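Local atomic coordinates of cytochrome C-type biogenesis protein ccmF (Thermus thermophilus, PDB entry 6ZMQ), a protein that binds heme b in the membrane and, as a cytochrome c heme lyase, probably helps attach heme to apocytochrome c during maturation. Residues 545-553 and 563-571; 108-116 and 157-165. All blocks are in the same frame, centred on the assembly; numbering follows the deposited sequence.

Contact 1: 545-553 and 563-571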
ATOM      1  N   VAL A 545     -21.848 -22.691 -16.729  1.00 98.78           N
ATOM      2  CA  VAL A 545     -21.544 -22.730 -18.157  1.00 92.53           C
ATOM      3  C   VAL A 545     -20.758 -23.997 -18.468  1.00 96.49           C
ATOM      4  O   VAL A 545     -19.855 -24.383 -17.716  1.00 98.22           O
ATOM      5  CB  VAL A 545     -20.766 -21.479 -18.623  1.00 82.22           C
ATOM      6  CG1 VAL A 545     -21.688 -20.269 -18.709  1.00 69.53           C
ATOM      7  CG2 VAL A 545     -19.599 -21.199 -17.694  1.00 75.71           C
ATOM      8  N   ARG A 546     -21.109 -24.632 -19.581  1.00 93.59           N
ATOM      9  CA  ARG A 546     -20.411 -25.874 -19.963  1.00 91.35           C
ATOM     10  C   ARG A 546     -19.384 -25.544 -21.033  1.00 82.41           C
ATOM     11  O   ARG A 546     -19.754 -24.980 -22.032  1.00 83.52           O
ATOM     12  CB  ARG A 546     -21.399 -26.961 -20.396  1.00103.39           C
ATOM     13  CG  ARG A 546     -21.786 -26.925 -21.868  1.00114.47           C
ATOM     14  CD  ARG A 546     -22.069 -28.276 -22.518  1.00117.61           C
ATOM     15  NE  ARG A 546     -22.740 -28.052 -23.789  1.00121.36           N
ATOM     16  CZ  ARG A 546     -22.156 -27.579 -24.877  1.00110.04           C
ATOM     17  NH1 ARG A 546     -20.869 -27.302 -24.867  1.00 97.32           N
ATOM     18  NH2 ARG A 546     -22.859 -27.378 -25.970  1.00110.13           N
ATOM     19  N   MET A 547     -18.128 -25.823 -20.724  1.00 85.03           N
ATOM     20  CA  MET A 547     -16.983 -25.649 -21.600  1.00 80.57           C
ATOM     21  C   MET A 547     -16.605 -26.993 -22.218  1.00 84.91           C
ATOM     22  O   MET A 547     -17.133 -28.035 -21.835  1.00 96.23           O
ATOM     23  CB  MET A 547     -15.828 -25.047 -20.812  1.00 74.07           C
ATOM     24  CG  MET A 547     -15.606 -25.796 -19.529  1.00 68.94           C
ATOM     25  SD  MET A 547     -14.149 -25.347 -18.601  1.00 55.19           S
ATOM     26  CE  MET A 547     -14.893 -25.345 -16.980  1.00 59.35           C
ATOM     27  N   THR A 548     -15.681 -26.974 -23.184  1.00 73.32           N
ATOM     28  CA  THR A 548     -15.119 -28.193 -23.765  1.00 77.19           C
ATOM     29  C   THR A 548     -13.750 -27.880 -24.360  1.00 77.06           C
ATOM     30  O   THR A 548     -13.457 -26.738 -24.717  1.00 78.42           O
ATOM     31  CB  THR A 548     -16.034 -28.823 -24.835  1.00 85.72           C
ATOM     32  OG1 THR A 548     -15.399 -29.982 -25.389  1.00103.27           O
ATOM     33  CG2 THR A 548     -16.344 -27.842 -25.949  1.00 81.35           C
ATOM     34  N   PHE A 549     -12.916 -28.914 -24.465  1.00 74.66           N
ATOM     35  CA  PHE A 549     -11.529 -28.773 -24.902  1.00 70.58           C
ATOM     36  C   PHE A 549     -11.453 -28.800 -26.428  1.00 69.86           C
ATOM     37  O   PHE A 549     -12.085 -29.637 -27.077  1.00 79.37           O
ATOM     38  CB  PHE A 549     -10.677 -29.886 -24.273  1.00 74.10           C
ATOM     39  CG  PHE A 549      -9.202 -29.555 -24.141  1.00 68.07           C
ATOM     40  CD1 PHE A 549      -8.381 -29.472 -25.250  1.00 66.19           C
ATOM     41  CD2 PHE A 549      -8.652 -29.290 -22.899  1.00 72.53           C
ATOM     42  CE1 PHE A 549      -7.046 -29.161 -25.125  1.00 66.57           C
ATOM     43  CE2 PHE A 549      -7.313 -28.976 -22.768  1.00 75.06           C
ATOM     44  CZ  PHE A 549      -6.517 -28.908 -23.892  1.00 65.44           C
ATOM     45  N   GLN A 550     -10.664 -27.874 -26.995  1.00 74.92           N
ATOM     46  CA  GLN A 550     -10.514 -27.756 -28.443  1.00 74.05           C
ATOM     47  C   GLN A 550      -9.069 -27.669 -28.922  1.00 78.02           C
ATOM     48  O   GLN A 550      -8.840 -27.302 -30.078  1.00 81.83           O
ATOM     49  CB  GLN A 550     -11.274 -26.540 -28.974  1.00 72.93           C
ATOM     50  CG  GLN A 550     -12.760 -26.721 -29.016  1.00 76.34           C
ATOM     51  CD  GLN A 550     -13.478 -25.446 -29.350  1.00 90.75           C
ATOM     52  OE1 GLN A 550     -12.962 -24.343 -29.147  1.00 80.46           O
ATOM     53  NE2 GLN A 550     -14.658 -25.589 -29.924  1.00 96.94           N
ATOM     54  N   GLY A 551      -8.095 -27.965 -28.080  1.00 76.27           N
ATOM     55  CA  GLY A 551      -6.712 -28.038 -28.493  1.00 80.76           C
ATOM     56  C   GLY A 551      -5.834 -27.082 -27.712  1.00 71.64           C
ATOM     57  O   GLY A 551      -6.277 -26.362 -26.818  1.00 74.27           O
ATOM     58  N   VAL A 552      -4.551 -27.109 -28.064  1.00 76.25           N
ATOM     59  CA  VAL A 552      -3.575 -26.141 -27.589  1.00 70.51           C
ATOM     60  C   VAL A 552      -3.007 -25.440 -28.821  1.00 70.81           C
ATOM     61  O   VAL A 552      -2.918 -26.036 -29.902  1.00 75.16           O
ATOM     62  CB  VAL A 552      -2.466 -26.806 -26.728  1.00 69.41           C
ATOM     63  CG1 VAL A 552      -3.075 -27.544 -25.529  1.00 60.79           C
ATOM     64  CG2 VAL A 552      -1.581 -27.767 -27.514  1.00 83.26           C
ATOM     65  N   ARG A 553      -2.707 -24.151 -28.685  1.00 58.94           N
ATOM     66  CA  ARG A 553      -1.966 -23.426 -29.707  1.00 56.62           C
ATOM     67  C   ARG A 553      -0.628 -23.089 -29.074  1.00 59.67           C
ATOM     68  O   ARG A 553      -0.518 -23.030 -27.847  1.00 57.00           O
ATOM     69  CB  ARG A 553      -2.600 -22.090 -30.139  1.00 58.39           C
ATOM     70  CG  ARG A 553      -4.014 -22.048 -30.720  1.00 72.30           C
ATOM     71  CD  ARG A 553      -4.641 -23.240 -31.442  1.00 90.68           C
ATOM     72  NE  ARG A 553      -4.443 -23.374 -32.881  1.00103.73           N
ATOM     73  CZ  ARG A 553      -4.659 -24.510 -33.538  1.00111.89           C
ATOM     74  NH1 ARG A 553      -5.113 -25.572 -32.884  1.00119.71           N
ATOM     75  NH2 ARG A 553      -4.486 -24.571 -34.850  1.00113.51           N
ATOM     76  N   VAL A 563       1.442 -20.873 -24.491  1.00 49.97           N
ATOM     77  CA  VAL A 563       0.578 -21.967 -24.913  1.00 47.66           C
ATOM     78  C   VAL A 563      -0.824 -21.783 -24.353  1.00 57.98           C
ATOM     79  O   VAL A 563      -1.053 -21.047 -23.383  1.00 69.76           O
ATOM     80  CB  VAL A 563       1.143 -23.362 -24.558  1.00 43.33           C
ATOM     81  CG1 VAL A 563       2.234 -23.773 -25.551  1.00 45.78           C
ATOM     82  CG2 VAL A 563       1.701 -23.354 -23.161  1.00 42.75           C
ATOM     83  N   GLU A 564      -1.764 -22.485 -24.986  1.00 55.83           N
ATOM     84  CA  GLU A 564      -3.170 -22.124 -25.039  1.00 61.45           C
ATOM     85  C   GLU A 564      -4.043 -23.287 -24.600  1.00 74.88           C
ATOM     86  O   GLU A 564      -3.630 -24.441 -24.680  1.00 91.41           O
ATOM     87  CB  GLU A 564      -3.552 -21.712 -26.485  1.00 50.43           C
ATOM     88  CG  GLU A 564      -3.062 -20.342 -26.902  1.00 36.70           C
ATOM     89  CD  GLU A 564      -3.752 -19.223 -26.176  1.00 35.50           C
ATOM     90  OE1 GLU A 564      -4.875 -19.430 -25.665  1.00 35.35           O
ATOM     91  OE2 GLU A 564      -3.143 -18.142 -26.068  1.00 40.43           O
ATOM     92  N   ALA A 565      -5.217 -22.968 -24.064  1.00 54.99           N
ATOM     93  CA  ALA A 565      -6.363 -23.873 -24.035  1.00 60.73           C
ATOM     94  C   ALA A 565      -7.567 -23.103 -24.570  1.00 73.68           C
ATOM     95  O   ALA A 565      -8.083 -22.203 -23.896  1.00105.03           O
ATOM     96  CB  ALA A 565      -6.631 -24.407 -22.629  1.00 68.70           C
ATOM     97  N   LEU A 566      -8.013 -23.453 -25.775  1.00 62.23           N
ATOM     98  CA  LEU A 566      -9.157 -22.800 -26.408  1.00 71.02           C
ATOM     99  C   LEU A 566     -10.415 -23.578 -26.050  1.00 83.22           C
ATOM    100  O   LEU A 566     -10.502 -24.784 -26.298  1.00 93.13           O
ATOM    101  CB  LEU A 566      -8.994 -22.725 -27.920  1.00 64.27           C
ATOM    102  CG  LEU A 566      -7.635 -22.313 -28.456  1.00 61.51           C
ATOM    103  CD1 LEU A 566      -6.768 -23.551 -28.502  1.00 53.14           C
ATOM    104  CD2 LEU A 566      -7.784 -21.694 -29.804  1.00 70.51           C
ATOM    105  N   LEU A 567     -11.371 -22.897 -25.442  1.00 85.43           N
ATOM    106  CA  LEU A 567     -12.573 -23.517 -24.911  1.00 81.13           C
ATOM    107  C   LEU A 567     -13.768 -23.076 -25.755  1.00 89.70           C
ATOM    108  O   LEU A 567     -13.603 -22.329 -26.719  1.00102.73           O
ATOM    109  CB  LEU A 567     -12.737 -23.157 -23.430  1.00 65.72           C
ATOM    110  CG  LEU A 567     -11.990 -23.921 -22.310  1.00 55.91           C
ATOM    111  CD1 LEU A 567     -10.494 -24.222 -22.539  1.00 43.65           C
ATOM    112  CD2 LEU A 567     -12.135 -23.135 -21.019  1.00 65.60           C
ATOM    113  N   LYS A 568     -14.958 -23.612 -25.453  1.00 91.95           N
ATOM    114  CA  LYS A 568     -16.179 -23.287 -26.192  1.00 94.81           C
ATOM    115  C   LYS A 568     -17.376 -23.213 -25.250  1.00104.74           C
ATOM    116  O   LYS A 568     -17.531 -24.056 -24.372  1.00110.51           O
ATOM    117  CB  LYS A 568     -16.432 -24.345 -27.313  1.00 90.28           C
ATOM    118  CG  LYS A 568     -17.874 -24.456 -27.853  1.00 79.92           C
ATOM    119  CD  LYS A 568     -17.936 -25.020 -29.278  1.00 77.49           C
ATOM    120  CE  LYS A 568     -18.194 -26.518 -29.367  1.00 74.15           C
ATOM    121  NZ  LYS A 568     -19.176 -27.009 -28.362  1.00 69.34           N
ATOM    122  N   THR A 569     -18.244 -22.212 -25.445  1.00108.95           N
ATOM    123  CA  THR A 569     -19.504 -22.149 -24.710  1.00106.23           C
ATOM    124  C   THR A 569     -20.633 -21.722 -25.643  1.00110.63           C
ATOM    125  O   THR A 569     -20.412 -20.963 -26.589  1.00118.60           O
ATOM    126  CB  THR A 569     -19.436 -21.186 -23.511  1.00 92.57           C
ATOM    127  OG1 THR A 569     -18.274 -21.469 -22.722  1.00 87.38           O
ATOM    128  CG2 THR A 569     -20.677 -21.342 -22.625  1.00 83.27           C
ATOM    129  N   ASP A 570     -21.852 -22.221 -25.367  1.00111.77           N
ATOM    130  CA  ASP A 570     -23.151 -21.857 -25.976  1.00117.79           C
ATOM    131  C   ASP A 570     -23.499 -20.370 -25.788  1.00120.04           C
ATOM    132  O   ASP A 570     -22.869 -19.615 -25.003  1.00115.48           O
ATOM    133  CB  ASP A 570     -24.287 -22.858 -25.711  1.00132.63           C
ATOM    134  CG  ASP A 570     -25.091 -23.255 -26.951  1.00124.18           C
ATOM    135  OD1 ASP A 570     -25.765 -22.384 -27.538  1.00116.94           O
ATOM    136  OD2 ASP A 570     -25.036 -24.440 -27.331  1.00112.92           O
ATOM    137  N   ARG A 571     -24.551 -20.036 -26.547  1.00121.02           N
ATOM    138  CA  ARG A 571     -25.280 -18.756 -26.691  1.00111.20           C
ATOM    139  C   ARG A 571     -24.587 -17.618 -25.963  1.00104.63           C
ATOM    140  O   ARG A 571     -23.614 -17.083 -26.494  1.00107.40           O
ATOM    141  CB  ARG A 571     -26.671 -18.920 -26.085  1.00112.16           C
ATOM    142  CG  ARG A 571     -27.807 -18.785 -27.084  1.00107.96           C
ATOM    143  CD  ARG A 571     -27.925 -17.394 -27.674  1.00101.80           C
ATOM    144  NE  ARG A 571     -27.709 -17.216 -29.105  1.00 98.80           N
ATOM    145  CZ  ARG A 571     -27.786 -18.160 -30.041  1.00101.77           C
ATOM    146  NH1 ARG A 571     -27.584 -17.838 -31.307  1.00 97.66           N
ATOM    147  NH2 ARG A 571     -28.068 -19.412 -29.723  1.00108.26           N
TER
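Segments 545-553 and 563-571 run roughly antiparallel, 147° apart end to end, but regular backbone pairing is sparse: the hydrogen bond from Gln550 N to Leu566 O (3.2 Å, 125°) is weak, and several close approaches are CA-H...O contacts, as from Met547 CA to Lys568 O (3.2 Å). Apolar residues occupy the inner face: Met547 SD lies alongside Leu567 CD2 (3.8 Å), and both side chains, with Phe549, reach strand 617-625. The outer face suits long polar chains with aliphatic stems. Lys568, its CG anti to the backbone N (chi1 159°), runs beside Thr548, whose CG2 meets Lys568 CB at 3.8 Å, while Gln550 crosses the lysine stem at about a right angle. An alanine in place of Gln550 would probably leave the lysine stem without that flank and freer to turn. Arg553 likewise lies across Leu566, Arg553 CD meeting Leu566 CD1 at 3.6 Å. At the far end Arg546 NH2 and Asp570 OD2 form a long salt bridge (3.9 Å) by charge alone: the guanidinium and carboxylate planes are nearly perpendicular and no N-H points at the oxygen. The aspartate may ease the closeness of Arg546 and Lys568. Such loose pairing extends the antiparallel beta hairpin of strands 554-556 and 561-566, packed against a second sheet.

Contact 2: 108-116 and 157-165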
ATOM      1  N   ALA A 108      14.333  -2.419  -9.967  1.00 40.38           N
ATOM      2  CA  ALA A 108      13.949  -3.824 -10.136  1.00 47.40           C
ATOM      3  C   ALA A 108      14.402  -4.688  -8.960  1.00 60.31           C
ATOM      4  O   ALA A 108      13.578  -5.303  -8.272  1.00 70.34           O
ATOM      5  CB  ALA A 108      14.508  -4.377 -11.449  1.00 51.14           C
ATOM      6  N   ALA A 109      15.709  -4.774  -8.726  1.00 56.34           N
ATOM      7  CA  ALA A 109      16.200  -5.464  -7.544  1.00 60.32           C
ATOM      8  C   ALA A 109      16.519  -4.442  -6.451  1.00 60.12           C
ATOM      9  O   ALA A 109      16.026  -3.315  -6.470  1.00 63.75           O
ATOM     10  CB  ALA A 109      17.395  -6.351  -7.882  1.00 62.35           C
ATOM     11  N   LEU A 110      17.348  -4.853  -5.482  1.00 54.78           N
ATOM     12  CA  LEU A 110      17.400  -4.198  -4.172  1.00 50.63           C
ATOM     13  C   LEU A 110      18.066  -2.820  -4.233  1.00 63.68           C
ATOM     14  O   LEU A 110      17.508  -1.831  -3.737  1.00 84.01           O
ATOM     15  CB  LEU A 110      18.098  -5.132  -3.171  1.00 42.99           C
ATOM     16  CG  LEU A 110      18.247  -4.880  -1.659  1.00 41.28           C
ATOM     17  CD1 LEU A 110      18.402  -6.225  -0.967  1.00 45.10           C
ATOM     18  CD2 LEU A 110      19.416  -3.982  -1.256  1.00 48.74           C
ATOM     19  N   GLU A 111      19.295  -2.758  -4.768  1.00 54.37           N
ATOM     20  CA  GLU A 111      20.127  -1.551  -4.702  1.00 56.28           C
ATOM     21  C   GLU A 111      19.538  -0.373  -5.491  1.00 61.48           C
ATOM     22  O   GLU A 111      19.540   0.776  -5.020  1.00 76.76           O
ATOM     23  CB  GLU A 111      21.541  -1.876  -5.186  1.00 57.38           C
ATOM     24  CG  GLU A 111      22.214  -3.075  -4.505  1.00 61.33           C
ATOM     25  CD  GLU A 111      22.044  -4.388  -5.254  1.00 63.17           C
ATOM     26  OE1 GLU A 111      21.761  -5.411  -4.598  1.00 63.65           O
ATOM     27  OE2 GLU A 111      22.196  -4.400  -6.495  1.00 65.09           O
ATOM     28  N   GLY A 112      19.035  -0.640  -6.699  1.00 59.83           N
ATOM     29  CA  GLY A 112      18.330   0.394  -7.441  1.00 53.25           C
ATOM     30  C   GLY A 112      17.042   0.839  -6.774  1.00 51.66           C
ATOM     31  O   GLY A 112      16.674   2.018  -6.846  1.00 60.92           O
ATOM     32  N   SER A 113      16.359  -0.081  -6.085  1.00 38.87           N
ATOM     33  CA  SER A 113      15.118   0.297  -5.418  1.00 43.41           C
ATOM     34  C   SER A 113      15.382   1.138  -4.179  1.00 52.27           C
ATOM     35  O   SER A 113      14.591   2.031  -3.864  1.00 69.82           O
ATOM     36  CB  SER A 113      14.285  -0.934  -5.072  1.00 53.07           C
ATOM     37  OG  SER A 113      15.003  -1.852  -4.275  1.00 57.35           O
ATOM     38  N   ILE A 114      16.496   0.900  -3.475  1.00 49.76           N
ATOM     39  CA  ILE A 114      16.788   1.812  -2.371  1.00 50.52           C
ATOM     40  C   ILE A 114      17.347   3.133  -2.894  1.00 53.25           C
ATOM     41  O   ILE A 114      17.227   4.157  -2.211  1.00 51.53           O
ATOM     42  CB  ILE A 114      17.690   1.189  -1.283  1.00 41.45           C
ATOM     43  CG1 ILE A 114      18.932   0.522  -1.850  1.00 58.84           C
ATOM     44  CG2 ILE A 114      16.918   0.173  -0.469  1.00 41.54           C
ATOM     45  CD1 ILE A 114      20.125   0.544  -0.918  1.00 72.19           C
ATOM     46  N   LEU A 115      17.896   3.160  -4.121  1.00 59.81           N
ATOM     47  CA  LEU A 115      18.205   4.451  -4.748  1.00 51.11           C
ATOM     48  C   LEU A 115      16.930   5.245  -5.066  1.00 52.75           C
ATOM     49  O   LEU A 115      16.860   6.448  -4.789  1.00 51.78           O
ATOM     50  CB  LEU A 115      19.057   4.252  -6.007  1.00 51.12           C
ATOM     51  CG  LEU A 115      19.476   5.470  -6.861  1.00 50.93           C
ATOM     52  CD1 LEU A 115      19.934   6.678  -6.026  1.00 43.63           C
ATOM     53  CD2 LEU A 115      20.556   5.098  -7.867  1.00 58.72           C
ATOM     54  N   LEU A 116      15.911   4.589  -5.628  1.00 51.66           N
ATOM     55  CA  LEU A 116      14.643   5.277  -5.904  1.00 42.09           C
ATOM     56  C   LEU A 116      13.932   5.663  -4.604  1.00 52.39           C
ATOM     57  O   LEU A 116      13.279   6.712  -4.523  1.00 65.14           O
ATOM     58  CB  LEU A 116      13.758   4.390  -6.796  1.00 22.85           C
ATOM     59  CG  LEU A 116      12.406   4.804  -7.414  1.00 21.39           C
ATOM     60  CD1 LEU A 116      11.185   4.595  -6.507  1.00 20.92           C
ATOM     61  CD2 LEU A 116      12.463   6.267  -7.875  1.00 26.64           C
ATOM     62  N   ALA A 157      25.769   3.022   0.344  1.00 67.01           N
ATOM     63  CA  ALA A 157      27.179   3.217   0.026  1.00 59.28           C
ATOM     64  C   ALA A 157      28.118   2.176   0.621  1.00 55.58           C
ATOM     65  O   ALA A 157      28.952   1.645  -0.120  1.00 54.89           O
ATOM     66  CB  ALA A 157      27.656   4.599   0.479  1.00 64.92           C
ATOM     67  N   THR A 158      28.013   1.841   1.912  1.00 56.77           N
ATOM     68  CA  THR A 158      28.989   0.891   2.454  1.00 74.78           C
ATOM     69  C   THR A 158      28.567  -0.542   2.132  1.00 81.79           C
ATOM     70  O   THR A 158      29.407  -1.396   1.834  1.00 93.74           O
ATOM     71  CB  THR A 158      29.234   1.099   3.965  1.00 83.48           C
ATOM     72  OG1 THR A 158      30.105   0.070   4.453  1.00107.36           O
ATOM     73  CG2 THR A 158      27.946   1.106   4.815  1.00 63.36           C
ATOM     74  N   ILE A 159      27.270  -0.804   2.177  1.00 72.45           N
ATOM     75  CA  ILE A 159      26.659  -2.066   1.804  1.00 67.91           C
ATOM     76  C   ILE A 159      25.752  -1.720   0.628  1.00 68.72           C
ATOM     77  O   ILE A 159      25.535  -0.529   0.388  1.00 87.84           O
ATOM     78  CB  ILE A 159      25.917  -2.645   3.035  1.00 63.50           C
ATOM     79  CG1 ILE A 159      26.032  -4.158   3.161  1.00 58.62           C
ATOM     80  CG2 ILE A 159      24.468  -2.215   3.118  1.00 68.14           C
ATOM     81  CD1 ILE A 159      25.314  -4.633   4.405  1.00 51.70           C
ATOM     82  N   ALA A 160      25.391  -2.720  -0.198  1.00 51.97           N
ATOM     83  CA  ALA A 160      24.243  -2.660  -1.132  1.00 47.68           C
ATOM     84  C   ALA A 160      24.328  -1.523  -2.159  1.00 54.97           C
ATOM     85  O   ALA A 160      23.422  -0.693  -2.266  1.00 60.27           O
ATOM     86  CB  ALA A 160      22.921  -2.583  -0.363  1.00 42.08           C
ATOM     87  N   SER A 161      25.444  -1.443  -2.872  1.00 52.17           N
ATOM     88  CA  SER A 161      25.633  -0.376  -3.847  1.00 49.86           C
ATOM     89  C   SER A 161      25.141  -0.781  -5.230  1.00 53.76           C
ATOM     90  O   SER A 161      25.397  -1.908  -5.670  1.00 59.16           O
ATOM     91  CB  SER A 161      27.101   0.046  -3.903  1.00 53.40           C
ATOM     92  OG  SER A 161      27.400   0.648  -5.149  1.00 61.88           O
ATOM     93  N   PRO A 162      24.386   0.081  -5.917  1.00 56.06           N
ATOM     94  CA  PRO A 162      24.047  -0.198  -7.324  1.00 60.18           C
ATOM     95  C   PRO A 162      25.236  -0.191  -8.281  1.00 68.10           C
ATOM     96  O   PRO A 162      25.225  -0.943  -9.264  1.00 61.76           O
ATOM     97  CB  PRO A 162      23.037   0.911  -7.659  1.00 55.08           C
ATOM     98  CG  PRO A 162      23.270   1.969  -6.644  1.00 53.46           C
ATOM     99  CD  PRO A 162      23.687   1.270  -5.402  1.00 54.33           C
ATOM    100  N   PHE A 163      26.266   0.611  -8.022  1.00 77.07           N
ATOM    101  CA  PHE A 163      27.330   0.844  -9.004  1.00 67.11           C
ATOM    102  C   PHE A 163      28.593   0.036  -8.682  1.00 61.66           C
ATOM    103  O   PHE A 163      29.635   0.570  -8.304  1.00 66.90           O
ATOM    104  CB  PHE A 163      27.619   2.336  -9.098  1.00 60.65           C
ATOM    105  CG  PHE A 163      26.381   3.176  -9.241  1.00 55.34           C
ATOM    106  CD1 PHE A 163      25.630   3.131 -10.409  1.00 41.53           C
ATOM    107  CD2 PHE A 163      25.949   3.978  -8.193  1.00 64.51           C
ATOM    108  CE1 PHE A 163      24.482   3.892 -10.543  1.00 40.78           C
ATOM    109  CE2 PHE A 163      24.802   4.738  -8.312  1.00 57.35           C
ATOM    110  CZ  PHE A 163      24.067   4.699  -9.489  1.00 46.10           C
ATOM    111  N   GLU A 164      28.474  -1.283  -8.830  1.00 59.24           N
ATOM    112  CA  GLU A 164      29.595  -2.203  -8.662  1.00 64.65           C
ATOM    113  C   GLU A 164      30.286  -2.475  -9.999  1.00 76.84           C
ATOM    114  O   GLU A 164      30.082  -1.779 -10.994  1.00 88.54           O
ATOM    115  CB  GLU A 164      29.124  -3.509  -8.028  1.00 63.33           C
ATOM    116  CG  GLU A 164      29.709  -3.802  -6.662  1.00 68.99           C
ATOM    117  CD  GLU A 164      29.647  -5.281  -6.320  1.00 79.80           C
ATOM    118  OE1 GLU A 164      30.720  -5.887  -6.118  1.00 86.16           O
ATOM    119  OE2 GLU A 164      28.532  -5.844  -6.263  1.00 80.12           O
ATOM    120  N   THR A 165      31.142  -3.495 -10.023  1.00 70.59           N
ATOM    121  CA  THR A 165      31.749  -3.995 -11.256  1.00 69.54           C
ATOM    122  C   THR A 165      31.892  -5.515 -11.172  1.00 64.47           C
ATOM    123  O   THR A 165      31.851  -6.219 -12.183  1.00 59.80           O
ATOM    124  CB  THR A 165      33.141  -3.382 -11.534  1.00 80.96           C
ATOM    125  OG1 THR A 165      33.081  -1.954 -11.458  1.00 84.12           O
ATOM    126  CG2 THR A 165      33.638  -3.788 -12.918  1.00 93.14           C
TER
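Glu111 and Pro162 have the closest CA atoms where the chain leaving a helical hairpin, formed by helices 110-129 and 135-157, folds back on the first turns of its first helix. The apolar contacts lie to both sides of this pair. Leu110 CD2 touches Ala160 CB (3.9 Å), and Ile114 CD1 comes to the same Ala160 CB at 4.2 Å; the small methyl of Ala160 lets the chain approach the helix here, at a left-handed backbone conformation (phi 59°). One turn beyond Glu111, with CG anti to the backbone N (chi1 178°), Leu115 carries its CD2 to Phe163 CZ at 3.9 Å, the two side chains crossing near a right angle. Leu75 of helix 61-81 touches both of them, joining the contact to a third helix. No hydrogen bond spans the segments. Glu111 instead uses its aliphatic stem against backbone: CB rests 3.5 Å from Pro162 N, which as a proline nitrogen has no N-H to satisfy, and CG lies equally near Ala160 O. Within the loop, Pro162 CG sits over one face of the Phe163 ring, offset toward its rim, and Phe163 N gives a weak hydrogen bond to Ser161 OG (3.1 Å, 135°).

In the fold
Contact 2 comes first along the chain and closes before contact 1 opens. Their centres are 46 Å apart, with nearest atoms about 25 Å from each other, so they do not touch and have no helix or sheet in common. Contact 2 belongs to the bundle of predicted transmembrane helices, in the cytochrome c assembly protein region; contact 1 lies in the CcmF C-terminal region, within the beta-rich part inserted between helices 501-525 and 627-644. The axial heme ligands His276 and His510 fall between them in sequence. The two contacts thus lie in separate parts of the molecule, an end of the helical bundle and a beta region that probably lies outside the membrane, each away from the heme site.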